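Long-range contacts in ethanolamine kinase Pv091845 (Plasmodium vivax, PDB 2QG7), which probably transfers a phosphate group to ethanolamine, the first step in making phosphatidylethanolamine from it: residues L292-L297 with I350-S355; F235-I240 with P357-Y362; T86-C91 with L111-I116. All coordinates share one frame; numbering follows the deposited sequence.

Interaction 1: residues L292-L297 with I350-S355; sequences LCHCDL and IDFEYS
The carbonyl oxygen of H294 is gripped twice, by the hydroxyl of S355 (OG to O 3.0 Å) and by a water 3.0 Å from the same O. That water also donates to D351 O and accepts from Y354 N, 2.8 Å from each, so one buried site ties the turn after strand 290-293 to the loop 350-355. The imidazole makes a second tie. H294 NE2 donates to I350 O over 2.8 Å (159° at the hydrogen), leaving in the ring plane but reaching the carbonyl from above its plane. ND1 accepts D296 N, so both nitrogens help fix the ring's rotation. Beside NE2, the ring edge at H294 CD2 lies 3.3 Å from F352 CE2, the two ring planes 59° apart. Farther along, the D296 carboxylate meets the Y354 ring, OD2 lying 3.6 Å from CE1 with the planes almost perpendicular. H294, D296 and N301 fit the HxDxxxxN (Brenner) motif of the catalytic loop in kinase-like phosphotransferases, and D351-F352-E353 probably stands where protein kinases carry DFG. D363, on helix 360-369, accepts the backbone N-H of both H294 and C295. Helix 151-163 packs on L292, F352 and S355, helix 196-210 covers C293, H294 and L297, and strand 290-293 pairs with strand 356-359.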
loop_
_atom_site.group_PDB
_atom_site.type_symbol
_atom_site.label_atom_id
_atom_site.label_comp_id
_atom_site.label_asym_id
_atom_site.label_seq_id
_atom_site.Cartn_x
_atom_site.Cartn_y
_atom_site.Cartn_z
ATOM N N LEU D 292 -19.976 25.453 -4.572
ATOM C CA LEU D 292 -18.616 25.751 -4.131
ATOM C C LEU D 292 -18.244 24.614 -3.219
ATOM O O LEU D 292 -18.818 24.459 -2.113
ATOM C CB LEU D 292 -18.583 27.071 -3.377
ATOM C CG LEU D 292 -17.216 27.658 -3.006
ATOM C CD1 LEU D 292 -16.258 27.663 -4.206
ATOM C CD2 LEU D 292 -17.384 29.039 -2.411
ATOM N N CYS D 293 -17.304 23.799 -3.695
ATOM C CA CYS D 293 -16.825 22.637 -2.947
ATOM C C CYS D 293 -15.534 22.938 -2.187
ATOM O O CYS D 293 -14.795 23.830 -2.539
ATOM C CB CYS D 293 -16.617 21.495 -3.921
ATOM S SG CYS D 293 -18.148 20.833 -4.631
ATOM N N HIS D 294 -15.281 22.205 -1.110
ATOM C CA HIS D 294 -13.975 22.256 -0.454
ATOM C C HIS D 294 -12.867 21.522 -1.238
ATOM O O HIS D 294 -11.757 22.069 -1.450
ATOM C CB HIS D 294 -14.072 21.716 0.956
ATOM C CG HIS D 294 -12.793 21.862 1.732
ATOM N ND1 HIS D 294 -11.705 21.024 1.549
ATOM C CD2 HIS D 294 -12.432 22.739 2.695
ATOM C CE1 HIS D 294 -10.733 21.386 2.363
ATOM N NE2 HIS D 294 -11.149 22.421 3.072
ATOM N N CYS D 295 -13.181 20.292 -1.665
ATOM C CA CYS D 295 -12.358 19.475 -2.605
ATOM C C CYS D 295 -11.234 18.637 -2.001
ATOM O O CYS D 295 -10.637 17.846 -2.715
ATOM C CB CYS D 295 -11.824 20.299 -3.778
ATOM S SG CYS D 295 -13.080 21.152 -4.710
ATOM N N ASP D 296 -10.963 18.834 -0.705
ATOM C CA ASP D 296 -9.906 18.162 0.029
ATOM C C ASP D 296 -10.324 17.944 1.478
ATOM O O ASP D 296 -9.639 18.289 2.449
ATOM C CB ASP D 296 -8.582 18.936 -0.077
ATOM C CG ASP D 296 -7.397 18.088 0.301
ATOM O OD1 ASP D 296 -7.493 16.818 0.236
ATOM O OD2 ASP D 296 -6.374 18.681 0.704
ATOM N N LEU D 297 -11.491 17.357 1.630
ATOM C CA LEU D 297 -12.085 17.279 2.949
ATOM C C LEU D 297 -11.629 16.033 3.682
ATOM O O LEU D 297 -12.429 15.192 4.081
ATOM C CB LEU D 297 -13.594 17.397 2.845
ATOM C CG LEU D 297 -14.345 18.091 4.000
ATOM C CD1 LEU D 297 -13.970 19.579 4.213
ATOM C CD2 LEU D 297 -15.864 17.920 3.789
ATOM N N ILE D 350 -10.640 23.984 7.162
ATOM C CA ILE D 350 -9.411 24.742 6.843
ATOM C C ILE D 350 -8.846 24.235 5.530
ATOM O O ILE D 350 -9.285 23.224 4.993
ATOM C CB ILE D 350 -8.278 24.639 7.983
ATOM C CG1 ILE D 350 -7.888 23.174 8.283
ATOM C CG2 ILE D 350 -8.659 25.386 9.269
ATOM C CD1 ILE D 350 -6.495 23.008 8.857
ATOM N N ASP D 351 -7.869 24.951 5.016
ATOM C CA ASP D 351 -7.126 24.594 3.819
ATOM C C ASP D 351 -7.968 24.471 2.548
ATOM O O ASP D 351 -8.269 23.372 2.053
ATOM C CB ASP D 351 -6.238 23.376 4.087
ATOM C CG ASP D 351 -4.924 23.436 3.315
ATOM O OD1 ASP D 351 -4.797 24.232 2.316
ATOM O OD2 ASP D 351 -4.011 22.651 3.702
ATOM N N PHE D 352 -8.318 25.626 2.001
ATOM C CA PHE D 352 -9.194 25.724 0.831
ATOM C C PHE D 352 -8.399 25.941 -0.442
ATOM O O PHE D 352 -8.846 26.667 -1.336
ATOM C CB PHE D 352 -10.162 26.902 1.025
ATOM C CG PHE D 352 -11.042 26.762 2.240
ATOM C CD1 PHE D 352 -10.650 27.296 3.464
ATOM C CD2 PHE D 352 -12.249 26.089 2.157
ATOM C CE1 PHE D 352 -11.466 27.145 4.600
ATOM C CE2 PHE D 352 -13.055 25.938 3.260
ATOM C CZ PHE D 352 -12.658 26.462 4.490
ATOM N N GLU D 353 -7.217 25.322 -0.513
ATOM C CA GLU D 353 -6.353 25.442 -1.701
ATOM C C GLU D 353 -6.889 24.733 -2.937
ATOM O O GLU D 353 -6.489 25.063 -4.040
ATOM C CB GLU D 353 -4.906 25.024 -1.423
ATOM C CG GLU D 353 -4.690 23.620 -0.863
ATOM C CD GLU D 353 -3.202 23.377 -0.432
ATOM O OE1 GLU D 353 -2.760 22.180 -0.243
ATOM O OE2 GLU D 353 -2.474 24.407 -0.275
ATOM N N TYR D 354 -7.796 23.767 -2.746
ATOM C CA TYR D 354 -8.397 23.065 -3.880
ATOM C C TYR D 354 -9.808 23.512 -4.175
ATOM O O TYR D 354 -10.384 23.080 -5.163
ATOM C CB TYR D 354 -8.318 21.549 -3.714
ATOM C CG TYR D 354 -6.902 21.061 -3.570
ATOM C CD1 TYR D 354 -6.363 20.799 -2.312
ATOM C CD2 TYR D 354 -6.088 20.894 -4.686
ATOM C CE1 TYR D 354 -5.069 20.366 -2.176
ATOM C CE2 TYR D 354 -4.792 20.471 -4.557
ATOM C CZ TYR D 354 -4.294 20.206 -3.307
ATOM O OH TYR D 354 -2.990 19.787 -3.181
ATOM N N SER D 355 -10.339 24.392 -3.330
ATOM C CA SER D 355 -11.721 24.876 -3.430
ATOM C C SER D 355 -12.054 25.558 -4.728
ATOM O O SER D 355 -11.374 26.496 -5.164
ATOM C CB SER D 355 -12.055 25.784 -2.266
ATOM O OG SER D 355 -11.981 25.032 -1.076
HETATM O O HOH W 1 -8.917 22.545 -0.500
#

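Interaction 2: residues F235-I240 with P357-Y362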
loop_
_atom_site.group_PDB
_atom_site.type_symbol
_atom_site.label_atom_id
_atom_site.label_comp_id
_atom_site.label_asym_id
_atom_site.label_seq_id
_atom_site.Cartn_x
_atom_site.Cartn_y
_atom_site.Cartn_z
ATOM N N PHE D 235 -15.363 22.581 -12.322
ATOM C CA PHE D 235 -13.918 22.726 -12.474
ATOM C C PHE D 235 -13.212 21.360 -12.368
ATOM O O PHE D 235 -11.986 21.281 -12.500
ATOM C CB PHE D 235 -13.389 23.663 -11.394
ATOM C CG PHE D 235 -13.415 25.118 -11.771
ATOM C CD1 PHE D 235 -12.281 25.899 -11.631
ATOM C CD2 PHE D 235 -14.566 25.718 -12.248
ATOM C CE1 PHE D 235 -12.307 27.260 -11.961
ATOM C CE2 PHE D 235 -14.579 27.066 -12.596
ATOM C CZ PHE D 235 -13.458 27.825 -12.448
ATOM N N LEU D 236 -13.996 20.309 -12.143
ATOM C CA LEU D 236 -13.504 18.990 -11.822
ATOM C C LEU D 236 -12.815 18.293 -12.986
ATOM O O LEU D 236 -11.696 17.779 -12.840
ATOM C CB LEU D 236 -14.655 18.131 -11.266
ATOM C CG LEU D 236 -14.537 16.649 -10.946
ATOM C CD1 LEU D 236 -13.328 16.314 -10.015
ATOM C CD2 LEU D 236 -15.848 16.208 -10.324
ATOM N N TRP D 237 -13.486 18.282 -14.132
ATOM C CA TRP D 237 -13.006 17.557 -15.305
ATOM C C TRP D 237 -11.866 18.276 -15.987
ATOM O O TRP D 237 -11.005 17.653 -16.570
ATOM C CB TRP D 237 -14.157 17.307 -16.274
ATOM C CG TRP D 237 -15.347 16.861 -15.557
ATOM C CD1 TRP D 237 -16.474 17.585 -15.322
ATOM C CD2 TRP D 237 -15.538 15.593 -14.906
ATOM N NE1 TRP D 237 -17.370 16.847 -14.595
ATOM C CE2 TRP D 237 -16.820 15.624 -14.314
ATOM C CE3 TRP D 237 -14.748 14.439 -14.765
ATOM C CZ2 TRP D 237 -17.341 14.550 -13.603
ATOM C CZ3 TRP D 237 -15.266 13.378 -14.076
ATOM C CH2 TRP D 237 -16.552 13.436 -13.500
ATOM N N ASN D 238 -11.879 19.599 -15.919
ATOM C CA ASN D 238 -10.749 20.404 -16.333
ATOM C C ASN D 238 -9.501 20.068 -15.521
ATOM O O ASN D 238 -8.398 20.111 -16.050
ATOM C CB ASN D 238 -11.091 21.889 -16.135
ATOM C CG ASN D 238 -9.990 22.825 -16.643
ATOM O OD1 ASN D 238 -9.874 23.074 -17.859
ATOM N ND2 ASN D 238 -9.188 23.361 -15.705
ATOM N N THR D 239 -9.684 19.766 -14.234
ATOM C CA THR D 239 -8.588 19.487 -13.301
ATOM C C THR D 239 -8.072 18.064 -13.501
ATOM O O THR D 239 -6.860 17.860 -13.591
ATOM C CB THR D 239 -9.011 19.695 -11.831
ATOM O OG1 THR D 239 -9.451 21.039 -11.666
ATOM C CG2 THR D 239 -7.865 19.476 -10.883
ATOM N N ILE D 240 -8.992 17.100 -13.594
ATOM C CA ILE D 240 -8.628 15.707 -13.871
ATOM C C ILE D 240 -7.872 15.556 -15.194
ATOM O O ILE D 240 -6.850 14.888 -15.245
ATOM C CB ILE D 240 -9.853 14.745 -13.817
ATOM C CG1 ILE D 240 -10.485 14.775 -12.435
ATOM C CG2 ILE D 240 -9.432 13.308 -14.145
ATOM C CD1 ILE D 240 -11.697 13.878 -12.324
ATOM N N PRO D 357 -15.655 25.513 -7.876
ATOM C CA PRO D 357 -16.990 25.002 -8.205
ATOM C C PRO D 357 -16.975 23.608 -8.828
ATOM O O PRO D 357 -16.429 23.416 -9.879
ATOM C CB PRO D 357 -17.532 26.062 -9.167
ATOM C CG PRO D 357 -16.587 27.274 -9.009
ATOM C CD PRO D 357 -15.288 26.691 -8.691
ATOM N N MET D 358 -17.568 22.638 -8.156
ATOM C CA MET D 358 -17.656 21.284 -8.683
ATOM C C MET D 358 -19.019 20.747 -8.312
ATOM O O MET D 358 -19.715 21.369 -7.524
ATOM C CB MET D 358 -16.590 20.395 -8.018
ATOM C CG MET D 358 -15.171 20.672 -8.427
ATOM S SD MET D 358 -13.970 19.460 -7.821
ATOM C CE MET D 358 -12.473 20.183 -8.501
ATOM N N GLU D 359 -19.357 19.571 -8.837
ATOM C CA GLU D 359 -20.494 18.785 -8.417
ATOM C C GLU D 359 -20.446 18.542 -6.920
ATOM O O GLU D 359 -19.419 18.158 -6.383
ATOM C CB GLU D 359 -20.488 17.444 -9.144
ATOM C CG GLU D 359 -20.795 17.512 -10.651
ATOM C CD GLU D 359 -19.588 17.753 -11.536
ATOM O OE1 GLU D 359 -18.521 18.226 -11.030
ATOM O OE2 GLU D 359 -19.678 17.463 -12.766
ATOM N N ARG D 360 -21.578 18.745 -6.255
ATOM C CA ARG D 360 -21.692 18.571 -4.824
ATOM C C ARG D 360 -21.461 17.148 -4.426
ATOM O O ARG D 360 -21.084 16.871 -3.271
ATOM C CB ARG D 360 -23.053 19.076 -4.289
ATOM C CG ARG D 360 -24.297 18.422 -4.899
ATOM C CD ARG D 360 -25.496 18.463 -3.967
ATOM N NE ARG D 360 -26.642 17.681 -4.469
ATOM C CZ ARG D 360 -27.867 17.615 -3.912
ATOM N NH1 ARG D 360 -28.158 18.306 -2.806
ATOM N NH2 ARG D 360 -28.824 16.853 -4.471
ATOM N N ALA D 361 -21.702 16.236 -5.362
ATOM C CA ALA D 361 -21.581 14.804 -5.095
ATOM C C ALA D 361 -20.095 14.376 -5.062
ATOM O O ALA D 361 -19.734 13.481 -4.288
ATOM C CB ALA D 361 -22.348 14.016 -6.088
ATOM N N TYR D 362 -19.244 15.039 -5.859
ATOM C CA TYR D 362 -17.797 14.881 -5.714
ATOM C C TYR D 362 -17.240 15.153 -4.284
ATOM O O TYR D 362 -16.459 14.351 -3.758
ATOM C CB TYR D 362 -17.062 15.732 -6.717
ATOM C CG TYR D 362 -15.592 15.579 -6.577
ATOM C CD1 TYR D 362 -14.912 14.506 -7.190
ATOM C CD2 TYR D 362 -14.855 16.490 -5.808
ATOM C CE1 TYR D 362 -13.528 14.363 -7.062
ATOM C CE2 TYR D 362 -13.463 16.337 -5.643
ATOM C CZ TYR D 362 -12.811 15.279 -6.287
ATOM O OH TYR D 362 -11.448 15.158 -6.117
#
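F235 begins the contact with its backbone: its N donates to P357 O over 2.8 Å, meeting the carbonyl almost head-on (C=O...N 171°). Its ring runs alongside the proline in the same direction, and P357 CD sits over one face, 3.9 Å from the ring centroid, a CH-pi contact. L236 comes next and makes the most contact with the other segment. With CG anti to the backbone N (chi1 174°), CD1 lies over the face of Y362, 3.8 Å from the centroid, while CD2 packs beside the same tyrosine and also reaches E359 OE1 at 3.4 Å. Lower on the same residue, CB packs against M358 SD (3.8 Å), and the extended methionine chain carries its CE methyl to L236 CA. Here the helical segment 236-240 crosses the strand segment 357-359 nearly at right angles (97°, axes 9.2 Å apart) in the mainly helical C-terminal lobe of this protein-kinase-like fold, where E359 holds the N-cap position of helix 360-369. W237 then uses its indole N-H: NE1 donates to E359 OE2 over 3.0 Å, on the syn side of a carboxylate turned almost perpendicular to the indole. The other oxygen, E359 OE1, is held by the hydroxyl of S234, so the carboxylate is fixed at both ends; K284 makes a cation-pi contact with the indole. T239, one turn on, bends its hydroxyl back to the chain, OG1 donating to F235 O over 2.7 Å.

Interaction 3: residues T86-C91 with L111-I116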
loop_
_atom_site.group_PDB
_atom_site.type_symbol
_atom_site.label_atom_id
_atom_site.label_comp_id
_atom_site.label_asym_id
_atom_site.label_seq_id
_atom_site.Cartn_x
_atom_site.Cartn_y
_atom_site.Cartn_z
ATOM N N THR D 86 16.356 28.571 11.467
ATOM C CA THR D 86 16.388 29.328 10.218
ATOM C C THR D 86 14.955 29.695 9.754
ATOM O O THR D 86 14.721 30.811 9.287
ATOM C CB THR D 86 17.188 28.578 9.107
ATOM O OG1 THR D 86 18.445 28.137 9.633
ATOM C CG2 THR D 86 17.465 29.505 7.918
ATOM N N LEU D 87 14.021 28.756 9.915
ATOM C CA LEU D 87 12.593 28.966 9.631
ATOM C C LEU D 87 12.017 30.147 10.407
ATOM O O LEU D 87 11.466 31.083 9.809
ATOM C CB LEU D 87 11.809 27.691 9.958
ATOM C CG LEU D 87 10.286 27.784 9.977
ATOM C CD1 LEU D 87 9.739 28.032 8.553
ATOM C CD2 LEU D 87 9.720 26.518 10.561
ATOM N N TYR D 88 12.194 30.088 11.735
ATOM C CA TYR D 88 11.744 31.108 12.667
ATOM C C TYR D 88 12.345 32.475 12.404
ATOM O O TYR D 88 11.687 33.489 12.647
ATOM C CB TYR D 88 12.013 30.685 14.121
ATOM C CG TYR D 88 11.322 29.417 14.568
ATOM C CD1 TYR D 88 11.816 28.671 15.629
ATOM C CD2 TYR D 88 10.160 28.959 13.940
ATOM C CE1 TYR D 88 11.164 27.488 16.058
ATOM C CE2 TYR D 88 9.508 27.776 14.355
ATOM C CZ TYR D 88 10.019 27.056 15.408
ATOM O OH TYR D 88 9.382 25.903 15.798
ATOM N N ILE D 89 13.597 32.516 11.947
ATOM C CA ILE D 89 14.226 33.789 11.551
ATOM C C ILE D 89 13.527 34.339 10.290
ATOM O O ILE D 89 13.236 35.543 10.200
ATOM C CB ILE D 89 15.747 33.622 11.283
ATOM C CG1 ILE D 89 16.492 33.227 12.561
ATOM C CG2 ILE D 89 16.352 34.886 10.670
ATOM C CD1 ILE D 89 17.848 32.557 12.316
ATOM N N TYR D 90 13.256 33.444 9.328
ATOM C CA TYR D 90 12.504 33.803 8.123
ATOM C C TYR D 90 11.128 34.345 8.507
ATOM O O TYR D 90 10.646 35.328 7.939
ATOM C CB TYR D 90 12.384 32.612 7.139
ATOM C CG TYR D 90 11.948 33.051 5.729
ATOM C CD1 TYR D 90 12.865 33.631 4.837
ATOM C CD2 TYR D 90 10.611 32.927 5.309
ATOM C CE1 TYR D 90 12.480 34.060 3.568
ATOM C CE2 TYR D 90 10.218 33.341 4.038
ATOM C CZ TYR D 90 11.154 33.906 3.171
ATOM O OH TYR D 90 10.761 34.319 1.911
ATOM N N CYS D 91 10.534 33.698 9.507
ATOM C CA CYS D 91 9.253 34.099 10.082
ATOM C C CYS D 91 9.259 35.444 10.781
ATOM O O CYS D 91 8.260 36.161 10.730
ATOM C CB CYS D 91 8.733 33.017 11.018
ATOM S SG CYS D 91 8.126 31.618 10.082
ATOM N N LEU D 111 8.247 37.594 19.745
ATOM C CA LEU D 111 7.178 36.741 19.264
ATOM C C LEU D 111 7.589 35.288 19.425
ATOM O O LEU D 111 8.731 34.925 19.157
ATOM C CB LEU D 111 6.845 37.048 17.803
ATOM C CG LEU D 111 6.468 38.481 17.385
ATOM C CD1 LEU D 111 6.834 38.700 15.922
ATOM C CD2 LEU D 111 4.995 38.769 17.625
ATOM N N GLU D 112 6.655 34.477 19.905
ATOM C CA GLU D 112 6.837 33.045 20.036
ATOM C C GLU D 112 6.449 32.376 18.719
ATOM O O GLU D 112 5.332 32.562 18.235
ATOM C CB GLU D 112 5.951 32.519 21.178
ATOM C CG GLU D 112 6.588 32.579 22.578
ATOM C CD GLU D 112 7.382 31.313 22.926
ATOM O OE1 GLU D 112 8.212 30.832 22.077
ATOM O OE2 GLU D 112 7.165 30.794 24.054
ATOM N N PHE D 113 7.371 31.613 18.138
ATOM C CA PHE D 113 7.097 30.877 16.912
ATOM C C PHE D 113 7.043 29.395 17.175
ATOM O O PHE D 113 7.947 28.849 17.796
ATOM C CB PHE D 113 8.160 31.157 15.854
ATOM C CG PHE D 113 8.160 32.557 15.369
ATOM C CD1 PHE D 113 9.159 33.442 15.777
ATOM C CD2 PHE D 113 7.155 33.004 14.510
ATOM C CE1 PHE D 113 9.163 34.760 15.339
ATOM C CE2 PHE D 113 7.141 34.319 14.064
ATOM C CZ PHE D 113 8.151 35.199 14.482
ATOM N N GLN D 114 5.977 28.747 16.702
ATOM C CA GLN D 114 5.857 27.292 16.791
ATOM C C GLN D 114 5.391 26.645 15.470
ATOM O O GLN D 114 4.316 26.956 14.944
ATOM C CB GLN D 114 4.983 26.880 17.995
ATOM C CG GLN D 114 5.009 25.375 18.352
ATOM C CD GLN D 114 6.418 24.735 18.253
ATOM O OE1 GLN D 114 6.608 23.755 17.510
ATOM N NE2 GLN D 114 7.403 25.286 19.005
ATOM N N ILE D 115 6.230 25.759 14.933
ATOM C CA ILE D 115 5.872 24.970 13.755
ATOM C C ILE D 115 4.756 23.972 14.081
ATOM O O ILE D 115 4.912 23.085 14.926
ATOM C CB ILE D 115 7.101 24.268 13.085
ATOM C CG1 ILE D 115 6.687 23.674 11.716
ATOM C CG2 ILE D 115 7.758 23.228 14.026
ATOM C CD1 ILE D 115 7.885 23.081 10.939
ATOM N N ILE D 116 3.624 24.141 13.408
ATOM C CA ILE D 116 2.456 23.298 13.655
ATOM C C ILE D 116 2.070 22.496 12.407
ATOM O O ILE D 116 2.486 22.823 11.284
ATOM C CB ILE D 116 1.265 24.119 14.285
ATOM C CG1 ILE D 116 0.398 23.231 15.196
ATOM C CG2 ILE D 116 0.435 24.884 13.215
ATOM C CD1 ILE D 116 1.128 22.742 16.502
#
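Helix 84-98 packs against strand 112-116, an outermost strand of the five-stranded antiparallel sheet, with Y88 and F113 at the centre of the contact. Y88 and F113 point past one another, each side chain running toward the other's backbone. F113 CB lies over one face of the Y88 ring, 4.0 Å from its centroid, a CH-pi contact. F113 in turn offers a face to the helix, where C91 CB sits 4.0 Å from its centroid and C91 SG lies obliquely farther off. This sheet is the beta-sheet of the N-terminal lobe in the protein-kinase-like fold; the short helix and strand segments run at 121° to each other, their axes 9.2 Å apart. E112, Q114 and I116 bond through their backbones to strand 122-128, whereas I115 N faces the other way and donates to Y88 OH, 3.3 Å away with a nearly straight N-H (160°). The same hydroxyl has a weak bond to E84 OE1. I115 holds CG1 anti to its own N (chi1 -170°) and stays extended beyond it, so CD1 comes within 3.9 Å of L87 CD2. L87 also touches L140, and C91 touches I138, both of strand 136-141.

Interactions 1 and 2 are neighbours, their centres 11 Å apart, and share the two-stranded sheet 290-293/356-359. Sulfur atoms join them: C295 SG lies 3.7 Å from M358 SD, and C293 SG packs 3.3 Å from M358 O. Interaction 1 brings together the motifs expected to line the phosphotransfer site, close to the centre of the chain, while interaction 2 joins strand 356-359, which follows the loop 350-355 in the chain, to helix 236-251. Interaction 3 belongs to the other lobe. Its centre is 26 Å from that of interaction 1, with nearest atoms about 8 Å apart, and 36 Å from that of interaction 2, on the opposite side of the chain's centre.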